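Side-chain contacts in Chains: A (Unidentified, PDB 6ZM9), which is a phage-encoded lyase that probably cleaves S-adenosyl methionine to yield 5'-deoxy-5'-methylthioadenosine: residues Y58-Q61 against L66-E69; K41-L46 against V91-K96; E85-K90 against V109-R114; V33-A38 against K96-D101. All coordinates share one frame; numbering follows the deposited sequence.

Contact 1 of 4, residues Y58-Q61 against L66-E69; sequences YTEQ and LVTE. With PRO (proline), chain E; MTA (5'-deoxy-5'-methylthioadenosine), chain F.
Tyr-58 and Val-67 form a hydrogen-bonded antiparallel pair, with Tyr-58 N to Val-67 O at 2.9 Å and Val-67 N to Tyr-58 O at 2.8 Å. The second bond is almost straight, 177° at the hydrogen. Thr-59 and Leu-66 make the adjoining non-hydrogen-bonded pair. Their side chains lie on the sheet face opposite to Tyr-58 and Val-67. There the Thr-59 hydroxyl OG1 lies 3.3 Å from Leu-66 CD1, a polar atom against a methyl. Thr-59 OG1 is hydrogen-bonded to Asp-48 OD1 of the second subunit. On the other face, the CG2 branch of Val-67 lies 3.4 Å from Glu-60 OE2. This is tentative, since it holds for one of two conformers of Glu-60.

Both ligands lie on the same side of the Tyr-58 ring and approach it obliquely, the proline near CD2 and the MTA sulfur near CD1. The ring has its CG anti to the backbone N (chi1 174°), which carries it away from segment 66-69. Tyr-58 CD2 comes within 3.1 Å of proline CG, a tight approach for two carbons. Tyr-58 CD1 lies 3.5 Å from MTA S5'. The phenol OH is held by Glu-105. Glu-69 grips both ligands with one carboxylate. Glu-69 OE1 accepts from proline N at 2.6 Å, and Glu-69 OE2 accepts from MTA O3' at 2.6 Å. OE1 also accepts from the backbone N of Asn-20.

The pair closes the hairpin of strands 49-59 and 66-77 near its turn, with Leu-46, Pro-47 and Asp-48 of the second subunit packed against this end.

Contact 2 of 4, residues K41-L46 against V91-K96; sequences KRQGIL and VQALGK
Gln-43 reaches from the end of helix 29-43 to Ala-93 and Leu-94 on helix 84-101. The van der Waals part is small. The Gln-43 amide nitrogen NE2 lies 3.8 Å from Ala-93 CB and 3.9 Å from Leu-94 N. Leu-94 CB is a little farther from Gln-43 NE2, at 4.4 Å. The Gln-43 side chain is extended beyond CG (chi2 -179°), which gives NE2 the length to span the gap.

The polar part lies just before segment 91-96. Gln-43 NE2 donates to the backbone O of Lys-90, one turn earlier than Leu-94. This bond tethers the amide to the neighbouring helix and fixes which end of it faces Ala-93.

Backbone bonds shape the end of helix 29-43. Positive phi at Gly-44 (78°) comes with two bonds back into the last turn, one of them Gly-44 N to Lys-41 O at 2.9 Å. Together they make a Schellman motif. The chain then turns into Ile-45, which packs on Glu-80 and Leu-82.

Leu-94 continues the interface inward, touching Thr-36, Ile-39 and Arg-40 of helix 29-43 and Ile-15 of the sheet. Two helices side by side on one antiparallel sheet, in the order beta-alpha-beta-beta-alpha-beta, are the mark of a ferredoxin-like fold.

Contact 3 of 4, residues E85-K90 against V109-R114; sequences EDFTGK and VEIQER
Phe-87 and Thr-88 of helix 84-101 pack on Ile-111 of strand 106-113 in a buried helix-on-sheet contact. It is mainly apolar, and all of the touching on the strand side falls to Ile-111. Phe-87 CE2 lies 4.4 Å from Ile-111 CD1, and the methyl approaches the ring obliquely. The ring is directed to the sheet by its first torsion, which sets CG opposite the backbone N (chi1 -179°). The CG2 branch of Ile-111 turns to the next helix residue and stops 4.0 Å from Thr-88 OG1. That hydroxyl is bonded to the backbone O of Lys-84, one turn back, so its polar need is met within the helix.

This is the layer between helices and sheet in a ferredoxin-like alpha/beta sandwich. Phe-87 and Ile-111 both touch Ala-13 on the adjoining strand 11-21. Val-91, one turn beyond Phe-87, also packs on Ile-111 and on Val-109.

A salt bridge runs along the helix away from the strand. Lys-90 NZ donates to Asp-86 OD1 at 2.8 Å. Asp-86 OD1 accepts with its syn lone pair. The lysine sits one turn after the aspartate, and its chain also packs on Ile-45.

Contact 4 of 4, residues V33-A38 against K96-D101; sequences VKDTIA and KELRED. With PO4 (phosphate ion), chain B.
Asp-35 of helix 29-43 meets Asp-101 of helix 84-101, where the two helices of the ferredoxin-like fold lie over the sheet. The axes of segments 33-38 and 96-101 approach to 10.7 Å and run at 136° to each other, closer to antiparallel than parallel.

From CB, which aims at the other helix, the Asp-35 chain places CG opposite the backbone N (chi1 -160°). Asp-35 CG lies 3.2 Å from Asp-101 OD2. Asp-35 OD1 is also 3.2 Å from Asp-101 OD2. Asp-35 OD2 makes the closest approach, 2.5 Å from Asp-101 OD2. The two carboxylate planes are turned 59° apart. So close an approach of two acids is consistent with one of them being protonated.

The same Asp-35 OD2 touches the Leu-98 methyl CD2 at 3.7 Å. Thr-36 OG1 meets this methyl too, and bonds the backbone O of Val-32. Beneath them, Thr-36 and Leu-98 both reach Ile-74 of the sheet, so the polar acid pair lies beside a buried apolar layer.

Arg-99 leads away from helix 29-43. Its chain bends at chi2 and chi3 and holds a phosphate ion, probably from the crystallisation liquor, by the guanidinium edge. Trp-127 NE1 bonds the same ion. Arg-99 NH1 donates to phosphate O1 at 3.0 Å, and Arg-99 NH2 to phosphate O3 at 2.7 Å.

Contacts 2, 3 and 4 all use helix 84-101. Contacts 2 and 4 join it to helix 29-43, with centres 9 Å apart. Contact 3 joins it to the sheet, its centre 11 Å from that of contact 2. Contacts 2 and 3 touch through neighbouring turns of helix 84-101. Contact 1 stands apart, about 21 to 27 Å from the others between centres. It lies in the hairpin that follows helix 29-43 and precedes helix 84-101, nested in the loops closed by contacts 2 and 4. Along the chain, contacts 1 and 3 are in series, while contact 3 crosses contacts 2 and 4. The helix layer thus backs the sheet, while the hairpin end carries ligand-binding residues beside another subunit.

Contact 1 of 4, residues Y58-Q61 against L66-E69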
loop_
_atom_site.group_PDB
_atom_site.type_symbol
_atom_site.label_atom_id
_atom_site.label_comp_id
_atom_site.label_asym_id
_atom_site.label_seq_id
_atom_site.Cartn_x
_atom_site.Cartn_y
_atom_site.Cartn_z
ATOM N N TYR A 58 9.845 14.184 3.710
ATOM C CA TYR A 58 9.573 15.201 2.711
ATOM C C TYR A 58 10.589 16.328 2.805
ATOM O O TYR A 58 10.906 16.799 3.896
ATOM C CB TYR A 58 8.190 15.772 2.944
ATOM C CG TYR A 58 7.790 16.945 2.079
ATOM C CD1 TYR A 58 7.372 16.747 0.772
ATOM C CD2 TYR A 58 7.822 18.234 2.566
ATOM C CE1 TYR A 58 6.969 17.816 -0.031
ATOM C CE2 TYR A 58 7.411 19.307 1.779
ATOM C CZ TYR A 58 7.003 19.088 0.472
ATOM O OH TYR A 58 6.594 20.139 -0.331
ATOM N N THR A 59 11.065 16.787 1.650
ATOM C CA THR A 59 11.959 17.932 1.586
ATOM C C THR A 59 11.133 19.176 1.299
ATOM O O THR A 59 10.503 19.275 0.240
ATOM C CB THR A 59 13.015 17.743 0.501
ATOM O OG1 THR A 59 13.776 16.568 0.780
ATOM C CG2 THR A 59 13.954 18.954 0.468
ATOM N N GLU A 60 11.131 20.124 2.234
ATOM C CA GLU A 60 10.398 21.364 2.032
ATOM C C GLU A 60 10.981 22.126 0.850
ATOM O O GLU A 60 12.195 22.313 0.753
ATOM C CB GLU A 60 10.472 22.250 3.272
ATOM C CG GLU A 60 9.803 21.664 4.482
ATOM C CD GLU A 60 9.759 22.632 5.635
ATOM O OE1 GLU A 60 10.253 23.771 5.486
ATOM O OE2 GLU A 60 9.217 22.255 6.689
ATOM N N GLN A 61 10.098 22.605 -0.022
ATOM C CA GLN A 61 10.543 23.131 -1.304
ATOM C C GLN A 61 11.243 24.475 -1.172
ATOM O O GLN A 61 12.192 24.752 -1.916
ATOM C CB GLN A 61 9.353 23.223 -2.254
ATOM C CG GLN A 61 8.681 21.883 -2.491
ATOM C CD GLN A 61 7.322 22.023 -3.142
ATOM O OE1 GLN A 61 6.694 23.085 -3.073
ATOM N NE2 GLN A 61 6.853 20.949 -3.777
ATOM N N LEU A 66 14.564 18.929 5.585
ATOM C CA LEU A 66 14.006 17.585 5.517
ATOM C C LEU A 66 13.146 17.346 6.749
ATOM O O LEU A 66 13.626 17.454 7.880
ATOM C CB LEU A 66 15.146 16.572 5.481
ATOM C CG LEU A 66 14.730 15.146 5.131
ATOM C CD1 LEU A 66 14.209 15.113 3.715
ATOM C CD2 LEU A 66 15.897 14.196 5.286
ATOM N N VAL A 67 11.882 16.991 6.531
ATOM C CA VAL A 67 10.943 16.699 7.604
ATOM C C VAL A 67 10.631 15.210 7.618
ATOM O O VAL A 67 10.381 14.610 6.569
ATOM C CB VAL A 67 9.652 17.511 7.377
ATOM C CG1 VAL A 67 8.601 17.172 8.430
ATOM C CG2 VAL A 67 9.945 18.994 7.371
ATOM N N THR A 68 10.623 14.625 8.817
ATOM C CA THR A 68 10.104 13.288 9.072
ATOM C C THR A 68 8.842 13.443 9.922
ATOM O O THR A 68 8.876 14.082 10.982
ATOM C CB THR A 68 11.151 12.415 9.769
ATOM O OG1 THR A 68 12.355 12.358 8.985
ATOM C CG2 THR A 68 10.656 10.993 9.920
ATOM N N GLU A 69 7.741 12.847 9.469
ATOM C CA GLU A 69 6.442 13.099 10.069
ATOM C C GLU A 69 5.611 11.823 10.042
ATOM O O GLU A 69 5.935 10.852 9.358
ATOM C CB GLU A 69 5.681 14.197 9.293
ATOM C CG GLU A 69 5.454 13.843 7.816
ATOM C CD GLU A 69 4.687 14.903 7.026
ATOM O OE1 GLU A 69 4.228 15.912 7.606
ATOM O OE2 GLU A 69 4.540 14.714 5.800
HETATM N N PRO E . 3.751 17.968 6.034
HETATM C CA PRO E . 4.626 19.113 6.286
HETATM C C PRO E . 4.046 20.436 5.815
HETATM O O PRO E . 4.363 21.495 6.374
HETATM C CB PRO E . 5.855 18.782 5.442
HETATM C CG PRO E . 5.302 17.819 4.371
HETATM C CD PRO E . 3.893 17.500 4.649
HETATM O OXT PRO E . 3.280 20.465 4.854
HETATM C CS MTA F . 3.751 15.299 0.077
HETATM S "S5'" MTA F . 4.362 15.302 1.732
HETATM C "C5'" MTA F . 3.178 14.208 2.535
HETATM C "C4'" MTA F . 3.561 12.741 2.572
HETATM O "O4'" MTA F . 3.725 12.265 1.227
HETATM C "C2'" MTA F . 5.169 11.011 2.671
HETATM O "O2'" MTA F . 4.418 10.046 3.389
HETATM C "C3'" MTA F . 4.869 12.385 3.277
HETATM O "O3'" MTA F . 4.757 12.358 4.689
HETATM C "C1'" MTA F . 4.631 11.169 1.241
HETATM N N9 MTA F . 5.675 11.412 0.257
HETATM C C8 MTA F . 6.264 12.600 -0.094
HETATM N N7 MTA F . 7.109 12.512 -1.093
HETATM C C5 MTA F . 7.081 11.162 -1.424
HETATM C C6 MTA F . 7.695 10.421 -2.453
HETATM N N6 MTA F . 8.496 10.952 -3.388
HETATM N N1 MTA F . 7.411 9.097 -2.526
HETATM C C2 MTA F . 6.566 8.568 -1.633
HETATM N N3 MTA F . 5.915 9.168 -0.641
HETATM C C4 MTA F . 6.213 10.476 -0.586
#

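Contact 2 of 4, residues K41-L46 against V91-K96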
loop_
_atom_site.group_PDB
_atom_site.type_symbol
_atom_site.label_atom_id
_atom_site.label_comp_id
_atom_site.label_asym_id
_atom_site.label_seq_id
_atom_site.Cartn_x
_atom_site.Cartn_y
_atom_site.Cartn_z
ATOM N N LYS A 41 -18.892 13.193 1.304
ATOM C CA LYS A 41 -20.342 13.318 1.411
ATOM C C LYS A 41 -20.844 14.564 0.684
ATOM O O LYS A 41 -21.882 14.520 0.010
ATOM C CB LYS A 41 -20.759 13.325 2.872
ATOM C CG LYS A 41 -20.697 11.966 3.557
ATOM C CD LYS A 41 -21.161 12.092 5.004
ATOM C CE LYS A 41 -21.339 10.754 5.704
ATOM N NZ LYS A 41 -21.547 10.948 7.187
ATOM N N ARG A 42 -20.122 15.685 0.795
ATOM C CA ARG A 42 -20.545 16.911 0.114
ATOM C C ARG A 42 -20.401 16.799 -1.397
ATOM O O ARG A 42 -21.068 17.537 -2.130
ATOM C CB ARG A 42 -19.768 18.109 0.652
ATOM C CG ARG A 42 -20.191 18.511 2.055
ATOM C CD ARG A 42 -19.596 19.864 2.455
ATOM N NE ARG A 42 -18.135 19.844 2.486
ATOM C CZ ARG A 42 -17.397 19.622 3.576
ATOM N NH1 ARG A 42 -17.971 19.405 4.755
ATOM N NH2 ARG A 42 -16.073 19.632 3.485
ATOM N N GLN A 43 -19.574 15.876 -1.874
ATOM C CA GLN A 43 -19.493 15.580 -3.292
ATOM C C GLN A 43 -20.616 14.667 -3.758
ATOM O O GLN A 43 -20.786 14.488 -4.974
ATOM C CB GLN A 43 -18.155 14.912 -3.587
ATOM C CG GLN A 43 -16.942 15.791 -3.336
ATOM C CD GLN A 43 -15.659 15.064 -3.668
ATOM O OE1 GLN A 43 -15.559 13.857 -3.505
ATOM N NE2 GLN A 43 -14.682 15.788 -4.147
ATOM N N GLY A 44 -21.372 14.087 -2.830
ATOM C CA GLY A 44 -22.437 13.176 -3.169
ATOM C C GLY A 44 -21.985 11.783 -3.524
ATOM O O GLY A 44 -22.796 11.015 -4.047
ATOM N N ILE A 45 -20.702 11.428 -3.240
ATOM C CA ILE A 45 -20.061 10.164 -3.617
ATOM C C ILE A 45 -19.978 9.253 -2.407
ATOM O O ILE A 45 -19.962 9.712 -1.260
ATOM C CB ILE A 45 -18.669 10.488 -4.210
ATOM C CG1 ILE A 45 -18.021 9.305 -4.939
ATOM C CG2 ILE A 45 -17.692 10.892 -3.136
ATOM C CD1 ILE A 45 -16.783 9.681 -5.781
ATOM N N LEU A 46 -19.944 7.940 -2.647
ATOM C CA LEU A 46 -19.728 7.009 -1.544
ATOM C C LEU A 46 -18.363 7.282 -0.921
ATOM O O LEU A 46 -17.362 7.354 -1.648
ATOM C CB LEU A 46 -19.764 5.571 -2.045
ATOM C CG LEU A 46 -21.155 4.951 -2.066
ATOM C CD1 LEU A 46 -21.047 3.600 -2.732
ATOM C CD2 LEU A 46 -21.741 4.806 -0.679
ATOM N N VAL A 91 -11.499 13.268 -7.122
ATOM C CA VAL A 91 -10.292 12.986 -6.355
ATOM C C VAL A 91 -9.395 14.219 -6.280
ATOM O O VAL A 91 -8.805 14.511 -5.234
ATOM C CB VAL A 91 -9.559 11.754 -6.916
ATOM C CG1 VAL A 91 -8.186 11.645 -6.276
ATOM C CG2 VAL A 91 -10.399 10.516 -6.665
ATOM N N GLN A 92 -9.276 14.953 -7.387
ATOM C CA GLN A 92 -8.487 16.185 -7.382
ATOM C C GLN A 92 -9.048 17.180 -6.386
ATOM O O GLN A 92 -8.308 17.813 -5.621
ATOM C CB GLN A 92 -8.516 16.791 -8.786
ATOM C CG GLN A 92 -7.608 16.103 -9.787
ATOM C CD GLN A 92 -7.806 16.663 -11.183
ATOM O OE1 GLN A 92 -8.894 17.107 -11.537
ATOM N NE2 GLN A 92 -6.752 16.638 -11.981
ATOM N N ALA A 93 -10.372 17.335 -6.367
ATOM C CA ALA A 93 -10.989 18.275 -5.443
ATOM C C ALA A 93 -10.780 17.837 -3.999
ATOM O O ALA A 93 -10.562 18.671 -3.115
ATOM C CB ALA A 93 -12.481 18.406 -5.753
ATOM N N LEU A 94 -10.869 16.531 -3.744
ATOM C CA LEU A 94 -10.595 16.020 -2.409
ATOM C C LEU A 94 -9.170 16.344 -1.979
ATOM O O LEU A 94 -8.936 16.823 -0.866
ATOM C CB LEU A 94 -10.857 14.514 -2.386
ATOM C CG LEU A 94 -10.420 13.745 -1.132
ATOM C CD1 LEU A 94 -11.134 14.216 0.134
ATOM C CD2 LEU A 94 -10.657 12.253 -1.354
ATOM N N GLY A 95 -8.193 16.058 -2.846
ATOM C CA GLY A 95 -6.810 16.365 -2.508
ATOM C C GLY A 95 -6.577 17.844 -2.250
ATOM O O GLY A 95 -5.850 18.213 -1.323
ATOM N N LYS A 96 -7.182 18.708 -3.078
ATOM C CA LYS A 96 -7.011 20.145 -2.894
ATOM C C LYS A 96 -7.599 20.600 -1.570
ATOM O O LYS A 96 -6.994 21.416 -0.866
ATOM C CB LYS A 96 -7.661 20.909 -4.044
ATOM C CG LYS A 96 -6.866 20.863 -5.311
ATOM C CD LYS A 96 -7.383 21.867 -6.321
ATOM C CE LYS A 96 -6.217 22.520 -7.073
ATOM N NZ LYS A 96 -6.353 24.001 -7.261
#

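Contact 3 of 4, residues E85-K90 against V109-R114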
loop_
_atom_site.group_PDB
_atom_site.type_symbol
_atom_site.label_atom_id
_atom_site.label_comp_id
_atom_site.label_asym_id
_atom_site.label_seq_id
_atom_site.Cartn_x
_atom_site.Cartn_y
_atom_site.Cartn_z
ATOM N N GLU A 85 -13.404 11.311 -16.132
ATOM C CA GLU A 85 -13.399 12.734 -15.797
ATOM C C GLU A 85 -14.066 12.991 -14.452
ATOM O O GLU A 85 -13.587 13.808 -13.658
ATOM C CB GLU A 85 -14.098 13.512 -16.921
ATOM C CG GLU A 85 -14.578 14.915 -16.542
ATOM C CD GLU A 85 -15.250 15.648 -17.697
ATOM O OE1 GLU A 85 -15.012 15.280 -18.867
ATOM O OE2 GLU A 85 -16.023 16.596 -17.431
ATOM N N ASP A 86 -15.171 12.300 -14.182
ATOM C CA ASP A 86 -15.908 12.448 -12.909
ATOM C C ASP A 86 -15.029 11.972 -11.747
ATOM O O ASP A 86 -14.868 12.707 -10.788
ATOM C CB ASP A 86 -17.224 11.686 -12.951
ATOM C CG ASP A 86 -18.117 12.017 -11.782
ATOM O OD1 ASP A 86 -17.842 13.001 -11.106
ATOM O OD2 ASP A 86 -19.079 11.296 -11.571
ATOM N N PHE A 87 -14.482 10.770 -11.836
ATOM C CA PHE A 87 -13.627 10.266 -10.769
ATOM C C PHE A 87 -12.416 11.163 -10.571
ATOM O O PHE A 87 -12.063 11.515 -9.433
ATOM C CB PHE A 87 -13.185 8.844 -11.098
ATOM C CG PHE A 87 -12.318 8.218 -10.038
ATOM C CD1 PHE A 87 -12.885 7.686 -8.904
ATOM C CD2 PHE A 87 -10.950 8.191 -10.167
ATOM C CE1 PHE A 87 -12.102 7.131 -7.913
ATOM C CE2 PHE A 87 -10.161 7.608 -9.185
ATOM C CZ PHE A 87 -10.745 7.087 -8.051
ATOM N N THR A 88 -11.728 11.497 -11.659
ATOM C CA THR A 88 -10.515 12.302 -11.554
ATOM C C THR A 88 -10.819 13.648 -10.914
ATOM O O THR A 88 -10.080 14.115 -10.041
ATOM C CB THR A 88 -9.896 12.478 -12.942
ATOM O OG1 THR A 88 -9.482 11.200 -13.450
ATOM C CG2 THR A 88 -8.697 13.407 -12.881
ATOM N N GLY A 89 -11.900 14.292 -11.342
ATOM C CA GLY A 89 -12.223 15.593 -10.789
ATOM C C GLY A 89 -12.550 15.537 -9.308
ATOM O O GLY A 89 -12.153 16.422 -8.546
ATOM N N LYS A 90 -13.288 14.511 -8.885
ATOM C CA LYS A 90 -13.644 14.401 -7.475
ATOM C C LYS A 90 -12.420 14.091 -6.620
ATOM O O LYS A 90 -12.291 14.614 -5.509
ATOM C CB LYS A 90 -14.749 13.365 -7.287
ATOM C CG LYS A 90 -16.125 13.885 -7.762
ATOM C CD LYS A 90 -17.190 12.841 -7.584
ATOM C CE LYS A 90 -18.592 13.432 -7.689
ATOM N NZ LYS A 90 -18.699 14.393 -8.818
ATOM N N VAL A 109 -1.285 13.137 -5.249
ATOM C CA VAL A 109 -2.433 12.379 -5.732
ATOM C C VAL A 109 -1.978 11.531 -6.914
ATOM O O VAL A 109 -1.352 12.042 -7.852
ATOM C CB VAL A 109 -3.577 13.313 -6.164
ATOM C CG1 VAL A 109 -4.704 12.511 -6.795
ATOM C CG2 VAL A 109 -4.085 14.109 -4.997
ATOM N N GLU A 110 -2.303 10.247 -6.883
ATOM C CA GLU A 110 -2.042 9.339 -7.992
ATOM C C GLU A 110 -3.378 8.762 -8.440
ATOM O O GLU A 110 -4.139 8.256 -7.611
ATOM C CB GLU A 110 -1.102 8.219 -7.535
ATOM C CG GLU A 110 -0.626 7.304 -8.641
ATOM C CD GLU A 110 0.303 6.207 -8.141
ATOM O OE1 GLU A 110 1.535 6.433 -8.077
ATOM O OE2 GLU A 110 -0.206 5.113 -7.807
ATOM N N ILE A 111 -3.654 8.822 -9.745
ATOM C CA ILE A 111 -4.867 8.259 -10.338
ATOM C C ILE A 111 -4.461 7.061 -11.186
ATOM O O ILE A 111 -3.561 7.180 -12.027
ATOM C CB ILE A 111 -5.566 9.269 -11.267
ATOM C CG1 ILE A 111 -5.891 10.567 -10.540
ATOM C CG2 ILE A 111 -6.796 8.632 -11.898
ATOM C CD1 ILE A 111 -6.787 10.380 -9.436
ATOM N N GLN A 112 -5.148 5.939 -11.003
ATOM C CA GLN A 112 -4.894 4.729 -11.763
ATOM C C GLN A 112 -6.147 4.272 -12.497
ATOM O O GLN A 112 -7.277 4.539 -12.077
ATOM C CB GLN A 112 -4.417 3.600 -10.838
ATOM C CG GLN A 112 -3.100 3.916 -10.151
ATOM C CD GLN A 112 -2.662 2.822 -9.223
ATOM O OE1 GLN A 112 -3.002 1.652 -9.420
ATOM N NE2 GLN A 112 -1.901 3.186 -8.198
ATOM N N GLU A 113 -5.924 3.583 -13.613
ATOM C CA GLU A 113 -6.975 2.930 -14.389
ATOM C C GLU A 113 -6.485 1.502 -14.619
ATOM O O GLU A 113 -5.470 1.291 -15.292
ATOM C CB GLU A 113 -7.227 3.649 -15.713
ATOM C CG GLU A 113 -8.344 3.018 -16.537
ATOM C CD GLU A 113 -8.736 3.833 -17.759
ATOM O OE1 GLU A 113 -8.102 4.879 -18.019
ATOM O OE2 GLU A 113 -9.685 3.419 -18.460
ATOM N N ARG A 114 -7.190 0.528 -14.048
ATOM C CA ARG A 114 -6.733 -0.864 -14.035
ATOM C C ARG A 114 -5.295 -0.986 -13.534
ATOM O O ARG A 114 -4.510 -1.809 -14.017
ATOM C CB ARG A 114 -6.895 -1.524 -15.403
ATOM C CG ARG A 114 -8.307 -1.431 -15.954
ATOM C CD ARG A 114 -8.450 -2.183 -17.273
ATOM N NE ARG A 114 -8.134 -3.603 -17.142
ATOM C CZ ARG A 114 -7.065 -4.198 -17.672
ATOM N NH1 ARG A 114 -6.182 -3.507 -18.383
ATOM N NH2 ARG A 114 -6.882 -5.497 -17.488
#

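Contact 4 of 4, residues V33-A38 against K96-D101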
loop_
_atom_site.group_PDB
_atom_site.type_symbol
_atom_site.label_atom_id
_atom_site.label_comp_id
_atom_site.label_asym_id
_atom_site.label_seq_id
_atom_site.Cartn_x
_atom_site.Cartn_y
_atom_site.Cartn_z
ATOM N N VAL A 33 -9.386 10.818 8.356
ATOM C CA VAL A 33 -10.558 9.969 8.114
ATOM C C VAL A 33 -11.829 10.805 8.155
ATOM O O VAL A 33 -12.650 10.784 7.232
ATOM C CB VAL A 33 -10.617 8.817 9.132
ATOM C CG1 VAL A 33 -11.911 8.017 8.978
ATOM C CG2 VAL A 33 -9.413 7.873 8.974
ATOM N N LYS A 34 -12.020 11.533 9.255
ATOM C CA LYS A 34 -13.250 12.295 9.427
ATOM C C LYS A 34 -13.389 13.379 8.365
ATOM O O LYS A 34 -14.488 13.610 7.846
ATOM C CB LYS A 34 -13.287 12.896 10.831
ATOM C CG LYS A 34 -13.451 11.897 11.982
ATOM C CD LYS A 34 -13.394 12.622 13.329
ATOM C CE LYS A 34 -13.426 11.666 14.486
ATOM N NZ LYS A 34 -14.672 10.872 14.432
ATOM N N ASP A 35 -12.304 14.090 8.059
ATOM C CA ASP A 35 -12.384 15.169 7.079
ATOM C C ASP A 35 -12.681 14.610 5.693
ATOM O O ASP A 35 -13.463 15.209 4.938
ATOM C CB ASP A 35 -11.095 15.993 7.092
ATOM C CG ASP A 35 -11.263 17.368 6.488
ATOM O OD1 ASP A 35 -12.245 18.051 6.825
ATOM O OD2 ASP A 35 -10.393 17.770 5.690
ATOM N N THR A 36 -12.070 13.469 5.344
ATOM C CA THR A 36 -12.324 12.845 4.050
ATOM C C THR A 36 -13.787 12.432 3.925
ATOM O O THR A 36 -14.405 12.642 2.875
ATOM C CB THR A 36 -11.388 11.650 3.847
ATOM O OG1 THR A 36 -10.026 12.097 3.814
ATOM C CG2 THR A 36 -11.683 10.929 2.545
ATOM N N ILE A 37 -14.355 11.829 4.974
ATOM C CA ILE A 37 -15.766 11.446 4.937
ATOM C C ILE A 37 -16.631 12.670 4.666
ATOM O O ILE A 37 -17.546 12.642 3.835
ATOM C CB ILE A 37 -16.188 10.756 6.249
ATOM C CG1 ILE A 37 -15.543 9.382 6.395
ATOM C CG2 ILE A 37 -17.733 10.665 6.329
ATOM C CD1 ILE A 37 -15.688 8.803 7.783
ATOM N N ALA A 38 -16.353 13.764 5.379
ATOM C CA ALA A 38 -17.149 14.975 5.240
ATOM C C ALA A 38 -17.051 15.559 3.837
ATOM O O ALA A 38 -18.059 15.967 3.260
ATOM C CB ALA A 38 -16.690 15.993 6.287
ATOM N N LYS A 96 -7.182 18.708 -3.078
ATOM C CA LYS A 96 -7.011 20.145 -2.894
ATOM C C LYS A 96 -7.599 20.600 -1.570
ATOM O O LYS A 96 -6.994 21.416 -0.866
ATOM C CB LYS A 96 -7.661 20.909 -4.044
ATOM C CG LYS A 96 -6.866 20.863 -5.311
ATOM C CD LYS A 96 -7.383 21.867 -6.321
ATOM C CE LYS A 96 -6.217 22.520 -7.073
ATOM N NZ LYS A 96 -6.353 24.001 -7.261
ATOM N N GLU A 97 -8.750 20.053 -1.178
ATOM C CA GLU A 97 -9.340 20.471 0.090
ATOM C C GLU A 97 -8.558 19.913 1.278
ATOM O O GLU A 97 -8.390 20.601 2.289
ATOM C CB GLU A 97 -10.809 20.097 0.169
ATOM C CG GLU A 97 -11.499 20.742 1.372
ATOM C CD GLU A 97 -11.517 22.274 1.318
ATOM O OE1 GLU A 97 -11.957 22.821 0.287
ATOM O OE2 GLU A 97 -11.089 22.936 2.302
ATOM N N LEU A 98 -8.071 18.668 1.183
ATOM C CA LEU A 98 -7.230 18.130 2.252
ATOM C C LEU A 98 -5.978 18.977 2.452
ATOM O O LEU A 98 -5.552 19.200 3.590
ATOM C CB LEU A 98 -6.843 16.680 1.950
ATOM C CG LEU A 98 -7.984 15.671 2.099
ATOM C CD1 LEU A 98 -7.580 14.346 1.472
ATOM C CD2 LEU A 98 -8.430 15.490 3.540
ATOM N N ARG A 99 -5.374 19.456 1.358
ATOM C CA ARG A 99 -4.186 20.291 1.502
ATOM C C ARG A 99 -4.495 21.533 2.333
ATOM O O ARG A 99 -3.731 21.901 3.228
ATOM C CB ARG A 99 -3.625 20.708 0.137
ATOM C CG ARG A 99 -2.257 21.411 0.277
ATOM C CD ARG A 99 -2.048 22.608 -0.622
ATOM N NE ARG A 99 -3.083 23.631 -0.485
ATOM C CZ ARG A 99 -3.167 24.529 0.500
ATOM N NH1 ARG A 99 -2.278 24.567 1.489
ATOM N NH2 ARG A 99 -4.172 25.393 0.497
ATOM N N GLU A 100 -5.605 22.212 2.015
ATOM C CA GLU A 100 -6.000 23.390 2.779
ATOM C C GLU A 100 -6.318 23.024 4.223
ATOM O O GLU A 100 -5.876 23.690 5.166
ATOM C CB GLU A 100 -7.235 24.021 2.138
ATOM C CG GLU A 100 -7.837 25.114 3.025
ATOM C CD GLU A 100 -9.068 25.797 2.453
ATOM O OE1 GLU A 100 -9.185 25.905 1.221
ATOM O OE2 GLU A 100 -9.933 26.256 3.237
ATOM N N ASP A 101 -7.125 21.976 4.415
ATOM C CA ASP A 101 -7.652 21.686 5.740
ATOM C C ASP A 101 -6.541 21.321 6.712
ATOM O O ASP A 101 -6.672 21.551 7.921
ATOM C CB ASP A 101 -8.667 20.547 5.673
ATOM C CG ASP A 101 -9.909 20.907 4.869
ATOM O OD1 ASP A 101 -10.006 22.044 4.353
ATOM O OD2 ASP A 101 -10.776 20.027 4.731
HETATM P P PO4 B . -4.004 27.016 3.876
HETATM O O1 PO4 B . -2.560 26.822 3.462
HETATM O O2 PO4 B . -4.085 28.439 4.399
HETATM O O3 PO4 B . -4.889 26.837 2.668
HETATM O O4 PO4 B . -4.389 26.010 4.949
#